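Local coordinates for protein CurM Sulfotransferase (Moorea producta, PDB 4GBM) that probably transfers a sulfo group from PAPS to an intermediate of curacin biosynthesis, and here binds adenosine-3'-5'-diphosphate, the spent form of that donor, at residues R30-I34 against Y121-Q125; R42-L47 against S268-F272; F59-L64 against G87-T91; Y221-K226 against I278-D284. The protein carries 2 engineered substitutions. One frame throughout, in Å; residues are numbered along the deposited sequence.

Contact 1: R30-I34 against Y121-Q125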
loop_
_atom_site.group_PDB
_atom_site.type_symbol
_atom_site.label_atom_id
_atom_site.label_comp_id
_atom_site.label_asym_id
_atom_site.label_seq_id
_atom_site.Cartn_x
_atom_site.Cartn_y
_atom_site.Cartn_z
ATOM N N ARG A 30 5.437 -19.301 -12.106
ATOM C CA ARG A 30 5.440 -18.071 -11.320
ATOM C C ARG A 30 6.585 -17.126 -11.683
ATOM O O ARG A 30 7.667 -17.553 -12.108
ATOM C CB ARG A 30 5.434 -18.392 -9.824
ATOM C CG ARG A 30 4.173 -19.125 -9.374
ATOM C CD ARG A 30 4.060 -19.162 -7.865
ATOM N NE ARG A 30 5.106 -19.981 -7.263
ATOM C CZ ARG A 30 5.309 -20.092 -5.956
ATOM N NH1 ARG A 30 4.539 -19.430 -5.104
ATOM N NH2 ARG A 30 6.286 -20.865 -5.501
ATOM N N LEU A 31 6.319 -15.833 -11.528
ATOM C CA LEU A 31 7.311 -14.793 -11.768
ATOM C C LEU A 31 8.267 -14.716 -10.578
ATOM O O LEU A 31 7.924 -15.161 -9.481
ATOM C CB LEU A 31 6.620 -13.432 -11.948
ATOM C CG LEU A 31 5.695 -13.285 -13.164
ATOM C CD1 LEU A 31 4.926 -11.989 -13.054
ATOM C CD2 LEU A 31 6.500 -13.326 -14.461
ATOM N N PRO A 32 9.465 -14.137 -10.782
ATOM C CA PRO A 32 10.355 -13.884 -9.650
ATOM C C PRO A 32 9.666 -13.027 -8.592
ATOM O O PRO A 32 8.837 -12.165 -8.923
ATOM C CB PRO A 32 11.515 -13.104 -10.278
ATOM C CG PRO A 32 11.478 -13.459 -11.719
ATOM C CD PRO A 32 10.042 -13.667 -12.054
ATOM N N GLY A 33 10.000 -13.271 -7.327
ATOM C CA GLY A 33 9.349 -12.574 -6.217
ATOM C C GLY A 33 9.493 -11.068 -6.238
ATOM O O GLY A 33 10.510 -10.530 -6.694
ATOM N N ILE A 34 8.459 -10.391 -5.746
ATOM C CA ILE A 34 8.498 -8.939 -5.581
ATOM C C ILE A 34 8.338 -8.598 -4.106
ATOM O O ILE A 34 8.430 -9.477 -3.248
ATOM C CB ILE A 34 7.448 -8.211 -6.468
ATOM C CG1 ILE A 34 6.012 -8.603 -6.088
ATOM C CG2 ILE A 34 7.743 -8.468 -7.957
ATOM C CD1 ILE A 34 4.948 -7.709 -6.722
ATOM N N TYR A 121 2.655 -7.832 -15.265
ATOM C CA TYR A 121 3.678 -7.819 -14.224
ATOM C C TYR A 121 5.051 -8.219 -14.782
ATOM O O TYR A 121 6.061 -7.609 -14.431
ATOM C CB TYR A 121 3.298 -8.738 -13.073
ATOM C CG TYR A 121 2.510 -8.124 -11.931
ATOM C CD1 TYR A 121 1.270 -8.649 -11.577
ATOM C CD2 TYR A 121 3.029 -7.067 -11.159
ATOM C CE1 TYR A 121 0.548 -8.135 -10.514
ATOM C CE2 TYR A 121 2.304 -6.547 -10.079
ATOM C CZ TYR A 121 1.071 -7.094 -9.763
ATOM O OH TYR A 121 0.334 -6.608 -8.701
ATOM N N GLY A 122 5.085 -9.238 -15.638
ATOM C CA GLY A 122 6.338 -9.690 -16.246
ATOM C C GLY A 122 6.985 -8.599 -17.085
ATOM O O GLY A 122 8.211 -8.412 -17.051
ATOM N N MET A 123 6.150 -7.879 -17.831
ATOM C CA MET A 123 6.563 -6.715 -18.621
ATOM C C MET A 123 7.105 -5.588 -17.741
ATOM O O MET A 123 8.114 -4.966 -18.069
ATOM C CB MET A 123 5.376 -6.215 -19.446
ATOM C CG MET A 123 5.647 -5.027 -20.353
ATOM S SD MET A 123 4.137 -4.513 -21.194
ATOM C CE MET A 123 3.563 -6.083 -21.831
ATOM N N LEU A 124 6.436 -5.321 -16.625
ATOM C CA LEU A 124 6.935 -4.315 -15.688
ATOM C C LEU A 124 8.288 -4.727 -15.124
ATOM O O LEU A 124 9.215 -3.913 -15.081
ATOM C CB LEU A 124 5.945 -4.064 -14.548
ATOM C CG LEU A 124 4.618 -3.386 -14.901
ATOM C CD1 LEU A 124 3.753 -3.225 -13.660
ATOM C CD2 LEU A 124 4.858 -2.031 -15.561
ATOM N N GLN A 125 8.408 -5.992 -14.719
ATOM C CA GLN A 125 9.664 -6.502 -14.165
ATOM C C GLN A 125 10.831 -6.282 -15.127
ATOM O O GLN A 125 11.894 -5.809 -14.719
ATOM C CB GLN A 125 9.547 -7.978 -13.777
ATOM C CG GLN A 125 8.751 -8.202 -12.488
ATOM C CD GLN A 125 8.606 -9.673 -12.136
ATOM O OE1 GLN A 125 8.423 -10.525 -13.010
ATOM N NE2 GLN A 125 8.680 -9.978 -10.845
#
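Edge-on, the carboxamide of Gln125 meets the backbone around Pro32, while the ring of Tyr121 is approached obliquely by Ile34 CD1 and takes Phe154 in an edge-to-face pair. In the amide plane, 5° out of it, lies the carbonyl oxygen of Pro32, to which Gln125 NE2 donates over 2.9 Å; the bond is bent at the hydrogen, 142°, and arrives tilted from the carbonyl plane. With CG beside the backbone N (chi1 -75°) and the chain extended beyond it, the glutamine spans the gap from helix to strand. Around the amide, NE2 has Ile34 CG2 as a neighbour at 3.4 Å, and OE1 rests near Leu31 CB (3.6 Å) and Pro32 CD (3.7 Å). Leu31 completes the seam by placing CD1 at 3.6 Å from Tyr121 CB, beside the backbone of Gly122. A leucine in place of Gln125 would probably leave Pro32 O without its side-chain donor and lose the one hydrogen bond across the seam. Strand 31-32 pairs in parallel with 154-155, whose Phe154 is touched by Leu31, Ile34 and Gln125, and helix 117-128 leans on strand 132-136, with Tyr121 OH bonded to Asp135.

Contact 2: R42-L47 against S268-F272. With ZN (zinc ion), chain C; A3P (adenosine-3'-5'-diphosphate), chain G.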
loop_
_atom_site.group_PDB
_atom_site.type_symbol
_atom_site.label_atom_id
_atom_site.label_comp_id
_atom_site.label_asym_id
_atom_site.label_seq_id
_atom_site.Cartn_x
_atom_site.Cartn_y
_atom_site.Cartn_z
ATOM N N ARG A 42 -5.121 4.054 5.786
ATOM C CA ARG A 42 -4.735 5.152 6.702
ATOM C C ARG A 42 -3.580 4.810 7.650
ATOM O O ARG A 42 -3.466 5.386 8.737
ATOM C CB ARG A 42 -5.955 5.692 7.512
ATOM C CG ARG A 42 -7.267 5.810 6.733
ATOM C CD ARG A 42 -7.081 6.579 5.433
ATOM N NE ARG A 42 -6.595 7.947 5.635
ATOM C CZ ARG A 42 -6.336 8.782 4.634
ATOM N NH1 ARG A 42 -5.921 10.019 4.882
ATOM N NH2 ARG A 42 -6.497 8.373 3.377
ATOM N N SER A 43 -2.716 3.885 7.234
ATOM C CA SER A 43 -1.638 3.394 8.102
ATOM C C SER A 43 -0.267 3.953 7.757
ATOM O O SER A 43 0.745 3.473 8.278
ATOM C CB SER A 43 -1.599 1.860 8.085
ATOM O OG SER A 43 -2.817 1.326 8.585
ATOM N N GLY A 44 -0.236 4.977 6.902
ATOM C CA GLY A 44 1.024 5.563 6.431
ATOM C C GLY A 44 1.649 4.775 5.288
ATOM O O GLY A 44 2.866 4.853 5.064
ATOM N N SER A 45 0.826 4.015 4.563
ATOM C CA SER A 45 1.344 3.166 3.469
ATOM C C SER A 45 1.950 3.987 2.329
ATOM O O SER A 45 2.974 3.597 1.767
ATOM C CB SER A 45 0.270 2.192 2.949
ATOM O OG SER A 45 -0.769 2.877 2.263
ATOM N N THR A 46 1.335 5.127 2.009
ATOM C CA THR A 46 1.846 5.997 0.945
ATOM C C THR A 46 3.190 6.589 1.353
ATOM O O THR A 46 4.151 6.570 0.572
ATOM C CB THR A 46 0.834 7.093 0.558
ATOM O OG1 THR A 46 -0.399 6.479 0.178
ATOM C CG2 THR A 46 1.366 7.938 -0.609
ATOM N N LEU A 47 3.267 7.102 2.578
ATOM C CA LEU A 47 4.555 7.575 3.095
ATOM C C LEU A 47 5.646 6.510 2.931
ATOM O O LEU A 47 6.714 6.794 2.390
ATOM C CB LEU A 47 4.431 7.982 4.560
ATOM C CG LEU A 47 5.748 8.337 5.260
ATOM C CD1 LEU A 47 6.367 9.618 4.690
ATOM C CD2 LEU A 47 5.478 8.487 6.751
ATOM N N SER A 268 -8.640 7.391 -1.716
ATOM C CA SER A 268 -8.788 8.591 -0.898
ATOM C C SER A 268 -7.533 9.430 -1.068
ATOM O O SER A 268 -6.737 9.175 -1.973
ATOM C CB SER A 268 -9.000 8.239 0.576
ATOM O OG SER A 268 -9.370 9.393 1.316
ATOM N N ASP A 269 -7.372 10.432 -0.207
ATOM C CA ASP A 269 -6.181 11.276 -0.202
ATOM C C ASP A 269 -5.314 10.860 0.982
ATOM O O ASP A 269 -5.763 10.948 2.127
ATOM C CB ASP A 269 -6.583 12.756 -0.081
ATOM C CG ASP A 269 -5.436 13.715 -0.376
ATOM O OD1 ASP A 269 -4.271 13.269 -0.415
ATOM O OD2 ASP A 269 -5.705 14.925 -0.578
ATOM N N PRO A 270 -4.076 10.390 0.712
ATOM C CA PRO A 270 -3.194 10.020 1.832
ATOM C C PRO A 270 -2.649 11.232 2.582
ATOM O O PRO A 270 -2.021 11.074 3.631
ATOM C CB PRO A 270 -2.061 9.247 1.152
ATOM C CG PRO A 270 -2.029 9.752 -0.245
ATOM C CD PRO A 270 -3.466 10.095 -0.600
ATOM N N ASN A 271 -2.878 12.426 2.029
ATOM C CA ASN A 271 -2.491 13.697 2.653
ATOM C C ASN A 271 -0.982 13.872 2.778
ATOM O O ASN A 271 -0.500 14.691 3.561
ATOM C CB ASN A 271 -3.189 13.897 4.006
ATOM C CG ASN A 271 -4.700 13.969 3.873
ATOM O OD1 ASN A 271 -5.231 14.547 2.915
ATOM N ND2 ASN A 271 -5.408 13.379 4.839
ATOM N N PHE A 272 -0.256 13.107 1.973
ATOM C CA PHE A 272 1.198 13.155 1.951
ATOM C C PHE A 272 1.692 14.571 1.628
ATOM O O PHE A 272 2.629 15.069 2.256
ATOM C CB PHE A 272 1.737 12.111 0.957
ATOM C CG PHE A 272 3.224 12.182 0.754
ATOM C CD1 PHE A 272 4.097 11.679 1.723
ATOM C CD2 PHE A 272 3.753 12.752 -0.401
ATOM C CE1 PHE A 272 5.474 11.757 1.546
ATOM C CE2 PHE A 272 5.130 12.832 -0.585
ATOM C CZ PHE A 272 5.991 12.331 0.396
HETATM ZN ZN ZN C . -2.871 14.462 -1.224
HETATM P P1 A3P G . -4.322 11.430 7.776
HETATM O O1P A3P G . -5.795 11.223 7.529
HETATM O O2P A3P G . -3.703 12.471 6.878
HETATM O O3P A3P G . -3.983 11.568 9.233
HETATM P P2 A3P G . -2.255 5.763 3.820
HETATM O O4P A3P G . -2.038 4.338 4.219
HETATM O O5P A3P G . -3.652 6.113 3.393
HETATM O O6P A3P G . -1.195 6.278 2.882
HETATM O "O5'" A3P G . -2.072 6.599 5.193
HETATM C "C5'" A3P G . -2.436 7.983 5.222
HETATM C "C4'" A3P G . -1.921 8.534 6.529
HETATM O "O4'" A3P G . -0.491 8.604 6.467
HETATM C "C3'" A3P G . -2.351 9.968 6.769
HETATM O "O3'" A3P G . -3.677 10.009 7.316
HETATM C "C2'" A3P G . -1.263 10.445 7.724
HETATM O "O2'" A3P G . -1.618 10.170 9.082
HETATM C "C1'" A3P G . -0.039 9.611 7.364
HETATM N N9 A3P G . 0.974 10.452 6.676
HETATM C C8 A3P G . 0.921 10.953 5.424
HETATM N N7 A3P G . 2.019 11.706 5.148
HETATM C C5 A3P G . 2.790 11.686 6.256
HETATM C C6 A3P G . 4.092 12.262 6.668
HETATM N N6 A3P G . 4.803 13.023 5.800
HETATM N N1 A3P G . 4.530 11.988 7.926
HETATM C C2 A3P G . 3.833 11.216 8.790
HETATM N N3 A3P G . 2.646 10.657 8.473
HETATM C C4 A3P G . 2.105 10.856 7.250
#
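Thr46 faces Pro270 with CA atoms 6.5 Å apart, where the 42-47 turn enters helix 45-53 through Gly44, an N-cap residue at positive phi (82°), and the 268-272 segment runs irregularly past it. Arg42, bent at chi2 and chi3, grips Asp269 O end-on: NH1 at 2.9 Å lies in the carbonyl plane, whereas NH2 at 3.0 Å stands above it. From its other side, toward NE, NH1 donates to O1P of the 3'-phosphate over 2.9 Å, and Asn271 ND2 donates to O2P at 2.8 Å. An alanine replacing Arg42 would probably leave Asp269 O without both guanidinium donors and the 3'-phosphate with one cationic mate fewer. Thr46 OG1 sits 3.4 Å from Pro270 CB and also donates to O6P of the 5'-phosphate, which also receives backbone N-H groups of Ser45 and Thr46 at the helix start, as in the sulfotransferase 5'-phosphosulfate-binding loop. Asp269 forms an Asx turn with Asn271 N through OD1, which binds zinc at 2.0 Å beside His261. Leu47 CD1 meets the edge of the Phe272 ring at 3.9 Å. Tyr251 stacks on that ring, Arg42 NE reaches Ser172 of helix 166-175, and the turn links strand 35-39 to helix 45-53.

Contact 3: F59-L64 against G87-T91. With SO4 (sulfate ion), chain Q.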
loop_
_atom_site.group_PDB
_atom_site.type_symbol
_atom_site.label_atom_id
_atom_site.label_comp_id
_atom_site.label_asym_id
_atom_site.label_seq_id
_atom_site.Cartn_x
_atom_site.Cartn_y
_atom_site.Cartn_z
ATOM N N PHE A 59 11.660 -0.066 -7.186
ATOM C CA PHE A 59 10.739 0.748 -7.964
ATOM C C PHE A 59 9.402 0.692 -7.257
ATOM O O PHE A 59 8.828 -0.381 -7.120
ATOM C CB PHE A 59 10.602 0.232 -9.398
ATOM C CG PHE A 59 9.715 1.086 -10.249
ATOM C CD1 PHE A 59 8.362 0.789 -10.384
ATOM C CD2 PHE A 59 10.224 2.212 -10.891
ATOM C CE1 PHE A 59 7.531 1.591 -11.159
ATOM C CE2 PHE A 59 9.396 3.020 -11.675
ATOM C CZ PHE A 59 8.048 2.706 -11.808
ATOM N N SER A 60 8.923 1.842 -6.789
ATOM C CA SER A 60 7.803 1.874 -5.848
ATOM C C SER A 60 6.755 2.911 -6.280
ATOM O O SER A 60 6.803 4.071 -5.843
ATOM C CB SER A 60 8.346 2.169 -4.443
ATOM O OG SER A 60 7.350 2.049 -3.453
ATOM N N PRO A 61 5.818 2.505 -7.156
ATOM C CA PRO A 61 4.863 3.430 -7.764
ATOM C C PRO A 61 3.562 3.590 -6.970
ATOM O O PRO A 61 3.312 2.816 -6.044
ATOM C CB PRO A 61 4.549 2.746 -9.101
ATOM C CG PRO A 61 4.599 1.287 -8.773
ATOM C CD PRO A 61 5.740 1.161 -7.769
ATOM N N PRO A 62 2.721 4.577 -7.351
ATOM C CA PRO A 62 1.335 4.585 -6.874
ATOM C C PRO A 62 0.637 3.298 -7.316
ATOM O O PRO A 62 1.133 2.604 -8.218
ATOM C CB PRO A 62 0.707 5.789 -7.597
ATOM C CG PRO A 62 1.858 6.604 -8.099
ATOM C CD PRO A 62 2.972 5.635 -8.347
ATOM N N GLU A 63 -0.496 2.998 -6.685
ATOM C CA GLU A 63 -1.230 1.748 -6.895
ATOM C C GLU A 63 -1.399 1.362 -8.366
ATOM O O GLU A 63 -1.908 2.137 -9.177
ATOM C CB GLU A 63 -2.605 1.819 -6.217
ATOM C CG GLU A 63 -2.591 1.599 -4.697
ATOM C CD GLU A 63 -2.223 2.824 -3.854
ATOM O OE1 GLU A 63 -1.958 3.929 -4.391
ATOM O OE2 GLU A 63 -2.200 2.660 -2.618
ATOM N N LEU A 64 -0.989 0.138 -8.687
ATOM C CA LEU A 64 -1.069 -0.372 -10.059
ATOM C C LEU A 64 -2.432 -0.974 -10.380
ATOM O O LEU A 64 -2.805 -1.068 -11.554
ATOM C CB LEU A 64 0.026 -1.418 -10.297
ATOM C CG LEU A 64 1.471 -0.931 -10.166
ATOM C CD1 LEU A 64 2.428 -2.113 -10.173
ATOM C CD2 LEU A 64 1.821 0.074 -11.254
ATOM N N GLY A 87 -1.253 5.169 -11.434
ATOM C CA GLY A 87 -0.033 4.440 -11.073
ATOM C C GLY A 87 0.575 3.688 -12.245
ATOM O O GLY A 87 1.779 3.784 -12.504
ATOM N N LEU A 88 -0.256 2.935 -12.960
ATOM C CA LEU A 88 0.227 2.165 -14.108
ATOM C C LEU A 88 0.689 3.065 -15.252
ATOM O O LEU A 88 1.756 2.841 -15.826
ATOM C CB LEU A 88 -0.829 1.158 -14.580
ATOM C CG LEU A 88 -0.388 0.140 -15.642
ATOM C CD1 LEU A 88 0.705 -0.797 -15.106
ATOM C CD2 LEU A 88 -1.594 -0.661 -16.114
ATOM N N GLN A 89 -0.099 4.094 -15.559
ATOM C CA GLN A 89 0.274 5.086 -16.576
ATOM C C GLN A 89 1.592 5.783 -16.231
ATOM O O GLN A 89 2.473 5.900 -17.082
ATOM C CB GLN A 89 -0.849 6.106 -16.761
ATOM C CG GLN A 89 -0.701 6.995 -17.975
ATOM C CD GLN A 89 -1.822 8.016 -18.086
ATOM O OE1 GLN A 89 -1.632 9.195 -17.794
ATOM N NE2 GLN A 89 -3.000 7.562 -18.501
ATOM N N LYS A 90 1.731 6.219 -14.976
ATOM C CA LYS A 90 2.961 6.857 -14.509
ATOM C C LYS A 90 4.153 5.915 -14.538
ATOM O O LYS A 90 5.276 6.342 -14.816
ATOM C CB LYS A 90 2.784 7.434 -13.097
ATOM C CG LYS A 90 1.965 8.713 -13.064
ATOM C CD LYS A 90 1.793 9.220 -11.640
ATOM C CE LYS A 90 0.998 10.518 -11.613
ATOM N NZ LYS A 90 1.679 11.622 -12.343
ATOM N N THR A 91 3.907 4.635 -14.245
ATOM C CA THR A 91 4.968 3.635 -14.281
ATOM C C THR A 91 5.585 3.541 -15.674
ATOM O O THR A 91 6.802 3.659 -15.817
ATOM C CB THR A 91 4.477 2.258 -13.777
ATOM O OG1 THR A 91 4.236 2.343 -12.368
ATOM C CG2 THR A 91 5.516 1.179 -14.032
HETATM S S SO4 Q . -3.993 3.504 -15.774
HETATM O O1 SO4 Q . -3.707 2.077 -15.864
HETATM O O2 SO4 Q . -5.182 3.661 -14.936
HETATM O O3 SO4 Q . -2.880 4.203 -15.147
HETATM O O4 SO4 Q . -4.260 3.987 -17.123
HETATM O O HOH W 1 -2.728 2.363 -11.986
HETATM O O HOH W 2 -2.805 4.609 -8.989
#
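Gly87 opens helix 87-96 against the backbone of Pro62 and Glu63, in the loop that follows edge strand 58-59 of the parallel sheet of this P-loop-related fold. Two CA-H...O contacts mark the closest backbone approach, Gly87 CA lying 3.6 Å from Pro62 O and 3.5 Å from Glu63 O; a beta carbon on Gly87 would run into both oxygens. Water reinforces the junction: one molecule bridges Glu63 O and Gly87 N, another Glu63 O and Leu88 N, tying the first N-H groups of the helix to the loop. Glu63 itself turns its carboxylate the other way, to Lys136. The apolar part is a small cluster, in which Leu64 CD2 packs on Leu88 CD1 at 4.1 Å and Phe59 CE1 touches Thr91 CG2 at 3.5 Å, the methyl standing anti to the backbone N (chi1 -70° for OG1). Among these groups Pro61 CB lies against the threonine hydroxyl. That Thr91 OG1 donates to Gly87 O over 2.9 Å, reaching it from the carbonyl face opposite to Thr91 N.

Contact 4: Y221-K226 against I278-D284. With ZN (zinc ion), chain D; A3P (adenosine-3'-5'-diphosphate), chain G.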
loop_
_atom_site.group_PDB
_atom_site.type_symbol
_atom_site.label_atom_id
_atom_site.label_comp_id
_atom_site.label_asym_id
_atom_site.label_seq_id
_atom_site.Cartn_x
_atom_site.Cartn_y
_atom_site.Cartn_z
ATOM N N TYR A 221 3.672 1.867 12.194
ATOM C CA TYR A 221 3.636 3.260 11.747
ATOM C C TYR A 221 4.270 4.194 12.774
ATOM O O TYR A 221 5.001 5.136 12.423
ATOM C CB TYR A 221 2.191 3.701 11.475
ATOM C CG TYR A 221 2.076 5.187 11.256
ATOM C CD1 TYR A 221 2.365 5.750 10.014
ATOM C CD2 TYR A 221 1.712 6.037 12.298
ATOM C CE1 TYR A 221 2.282 7.124 9.809
ATOM C CE2 TYR A 221 1.621 7.417 12.110
ATOM C CZ TYR A 221 1.906 7.951 10.866
ATOM O OH TYR A 221 1.811 9.309 10.695
ATOM N N GLU A 222 3.970 3.947 14.046
ATOM C CA GLU A 222 4.438 4.830 15.107
ATOM C C GLU A 222 5.966 4.839 15.177
ATOM O O GLU A 222 6.564 5.900 15.356
ATOM C CB GLU A 222 3.806 4.453 16.454
ATOM C CG GLU A 222 2.269 4.637 16.511
ATOM C CD GLU A 222 1.472 3.545 15.798
ATOM O OE1 GLU A 222 2.018 2.462 15.482
ATOM O OE2 GLU A 222 0.275 3.788 15.562
ATOM N N ASP A 223 6.583 3.663 15.004
ATOM C CA ASP A 223 8.041 3.538 14.926
ATOM C C ASP A 223 8.566 4.182 13.641
ATOM O O ASP A 223 9.594 4.863 13.652
ATOM C CB ASP A 223 8.473 2.068 14.946
ATOM C CG ASP A 223 8.202 1.376 16.264
ATOM O OD1 ASP A 223 8.042 2.053 17.311
ATOM O OD2 ASP A 223 8.182 0.121 16.244
ATOM N N LEU A 224 7.860 3.971 12.530
ATOM C CA LEU A 224 8.286 4.525 11.245
ATOM C C LEU A 224 8.479 6.037 11.298
ATOM O O LEU A 224 9.469 6.558 10.777
ATOM C CB LEU A 224 7.283 4.171 10.136
ATOM C CG LEU A 224 7.587 4.717 8.731
ATOM C CD1 LEU A 224 8.891 4.130 8.194
ATOM C CD2 LEU A 224 6.426 4.421 7.793
ATOM N N VAL A 225 7.538 6.744 11.920
ATOM C CA VAL A 225 7.625 8.205 11.914
ATOM C C VAL A 225 8.441 8.789 13.073
ATOM O O VAL A 225 8.975 9.901 12.957
ATOM C CB VAL A 225 6.242 8.895 11.764
ATOM C CG1 VAL A 225 5.541 8.396 10.496
ATOM C CG2 VAL A 225 5.362 8.664 12.999
ATOM N N LYS A 226 8.542 8.050 14.178
ATOM C CA LYS A 226 9.364 8.490 15.323
ATOM C C LYS A 226 10.844 8.123 15.203
ATOM O O LYS A 226 11.713 8.875 15.676
ATOM C CB LYS A 226 8.821 7.932 16.636
ATOM C CG LYS A 226 7.533 8.585 17.112
ATOM C CD LYS A 226 7.044 7.895 18.375
ATOM C CE LYS A 226 6.319 8.845 19.291
ATOM N NZ LYS A 226 6.082 8.194 20.612
ATOM N N ILE A 278 8.955 13.818 7.381
ATOM C CA ILE A 278 8.405 12.659 8.101
ATOM C C ILE A 278 7.907 13.206 9.436
ATOM O O ILE A 278 8.706 13.591 10.297
ATOM C CB ILE A 278 9.466 11.572 8.317
ATOM C CG1 ILE A 278 10.025 11.102 6.968
ATOM C CG2 ILE A 278 8.865 10.401 9.112
ATOM C CD1 ILE A 278 11.327 10.293 7.066
ATOM N N ASP A 279 6.588 13.274 9.591
ATOM C CA ASP A 279 6.000 14.040 10.691
ATOM C C ASP A 279 5.708 13.134 11.883
ATOM O O ASP A 279 4.713 12.405 11.904
ATOM C CB ASP A 279 4.738 14.778 10.222
ATOM C CG ASP A 279 4.189 15.726 11.271
ATOM O OD1 ASP A 279 4.563 15.587 12.456
ATOM O OD2 ASP A 279 3.395 16.622 10.908
ATOM N N GLU A 280 6.594 13.196 12.877
ATOM C CA GLU A 280 6.512 12.310 14.040
ATOM C C GLU A 280 5.268 12.552 14.891
ATOM O O GLU A 280 4.851 11.669 15.636
ATOM C CB GLU A 280 7.776 12.432 14.908
ATOM C CG GLU A 280 7.908 13.752 15.674
ATOM C CD GLU A 280 7.192 13.733 17.030
ATOM O OE1 GLU A 280 7.298 12.718 17.761
ATOM O OE2 GLU A 280 6.525 14.739 17.366
ATOM N N SER A 281 4.684 13.747 14.782
ATOM C CA SER A 281 3.583 14.144 15.663
ATOM C C SER A 281 2.328 13.328 15.442
ATOM O O SER A 281 1.443 13.308 16.302
ATOM C CB SER A 281 3.261 15.630 15.496
ATOM O OG SER A 281 4.421 16.399 15.726
ATOM N N LEU A 282 2.249 12.657 14.294
ATOM C CA LEU A 282 1.059 11.878 13.961
ATOM C C LEU A 282 1.050 10.497 14.629
ATOM O O LEU A 282 0.017 9.820 14.654
ATOM C CB LEU A 282 0.919 11.754 12.442
ATOM C CG LEU A 282 0.260 12.934 11.705
ATOM C CD1 LEU A 282 0.778 14.299 12.133
ATOM C CD2 LEU A 282 0.396 12.761 10.193
ATOM N N ALA A 283 2.189 10.091 15.183
ATOM C CA ALA A 283 2.287 8.776 15.841
ATOM C C ALA A 283 1.398 8.658 17.077
ATOM O O ALA A 283 0.593 7.731 17.174
ATOM C CB ALA A 283 3.736 8.464 16.210
ATOM N N ASP A 284 1.545 9.605 18.000
ATOM C CA ASP A 284 0.955 9.504 19.344
ATOM C C ASP A 284 -0.496 9.959 19.433
ATOM O O ASP A 284 -1.029 10.094 20.539
ATOM C CB ASP A 284 1.774 10.325 20.351
ATOM C CG ASP A 284 3.084 9.662 20.751
ATOM O OD1 ASP A 284 3.322 8.488 20.407
ATOM O OD2 ASP A 284 3.884 10.333 21.435
HETATM ZN ZN ZN D . 3.147 17.576 9.160
HETATM P P1 A3P G . -4.322 11.430 7.776
HETATM O O1P A3P G . -5.795 11.223 7.529
HETATM O O2P A3P G . -3.703 12.471 6.878
HETATM O O3P A3P G . -3.983 11.568 9.233
HETATM P P2 A3P G . -2.255 5.763 3.820
HETATM O O4P A3P G . -2.038 4.338 4.219
HETATM O O5P A3P G . -3.652 6.113 3.393
HETATM O O6P A3P G . -1.195 6.278 2.882
HETATM O "O5'" A3P G . -2.072 6.599 5.193
HETATM C "C5'" A3P G . -2.436 7.983 5.222
HETATM C "C4'" A3P G . -1.921 8.534 6.529
HETATM O "O4'" A3P G . -0.491 8.604 6.467
HETATM C "C3'" A3P G . -2.351 9.968 6.769
HETATM O "O3'" A3P G . -3.677 10.009 7.316
HETATM C "C2'" A3P G . -1.263 10.445 7.724
HETATM O "O2'" A3P G . -1.618 10.170 9.082
HETATM C "C1'" A3P G . -0.039 9.611 7.364
HETATM N N9 A3P G . 0.974 10.452 6.676
HETATM C C8 A3P G . 0.921 10.953 5.424
HETATM N N7 A3P G . 2.019 11.706 5.148
HETATM C C5 A3P G . 2.790 11.686 6.256
HETATM C C6 A3P G . 4.092 12.262 6.668
HETATM N N6 A3P G . 4.803 13.023 5.800
HETATM N N1 A3P G . 4.530 11.988 7.926
HETATM C C2 A3P G . 3.833 11.216 8.790
HETATM N N3 A3P G . 2.646 10.657 8.473
HETATM C C4 A3P G . 2.105 10.856 7.250
HETATM O O HOH W 3 -0.774 6.316 15.191
HETATM O O HOH W 4 10.691 11.730 12.187
#
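A chi1 of 170° carries the Tyr221 ring away from its backbone N and brings OH to 3.1 Å from Leu282 CB, while Lys226, turned at chi3 (148°), brings its ammonium to Asp284. Lys226 NZ forms a salt bridge with Asp284, meeting OD1 on the syn side at 2.8 Å and OD2 weakly at 3.2 Å; the two side chains cross at about a right angle at the exposed end of the contact. Further in, the packing is apolar. Val225 sets CG2 3.6 Å from Ala283 CB, and its beta carbon lies against Ile278 CG2; the aliphatic part of Lys226 extends over the same alanine methyl. Glu222 packs its CG near Ala283 O, and a water links its OE2 to that carbonyl, while OE1 is held by Tyr308 and OE2 by His165 N.

The tyrosine ring has Leu282 O at its edge and Arg164 in a cation-pi contact. At the adenine, Tyr221 OH donates to N3 of the nucleotide over 2.7 Å, and Asp279 N donates to N1 at 2.9 Å along a nearly straight bond, so that the two segments read two ring nitrogens of the base. Asp279 forms an Asx turn to Ser281 N, and its OD2 binds a zinc ion at 2.0 Å together with His275. Helix 221-226, directly after strand 216-220, joins the late loop to form the adenine end of the nucleotide pocket.

In the fold
Contacts 2 and 4 share the nucleotide: 42-47 with 268-272 grips the phosphates by charge and N-H donors, and 221-226 with 278-284 holds the base by two hydrogen bonds; Leu47 and Val225 pack between them. Contact 2 is buried, whereas contact 4 runs out to an exposed salt bridge. In both, the late loop supplies an aspartate to a zinc ion, a different one in each. Contacts 1 and 3 adjoin through Leu124, which packs on Thr91 and Leu64; contact 1 lies across the chain's centre from contact 4. Contact 3 is buried and rests on close backbone approach, water and apolar side chains; contact 1, only partly buried, combines one glutamine hydrogen bond with leucine and isoleucine packing.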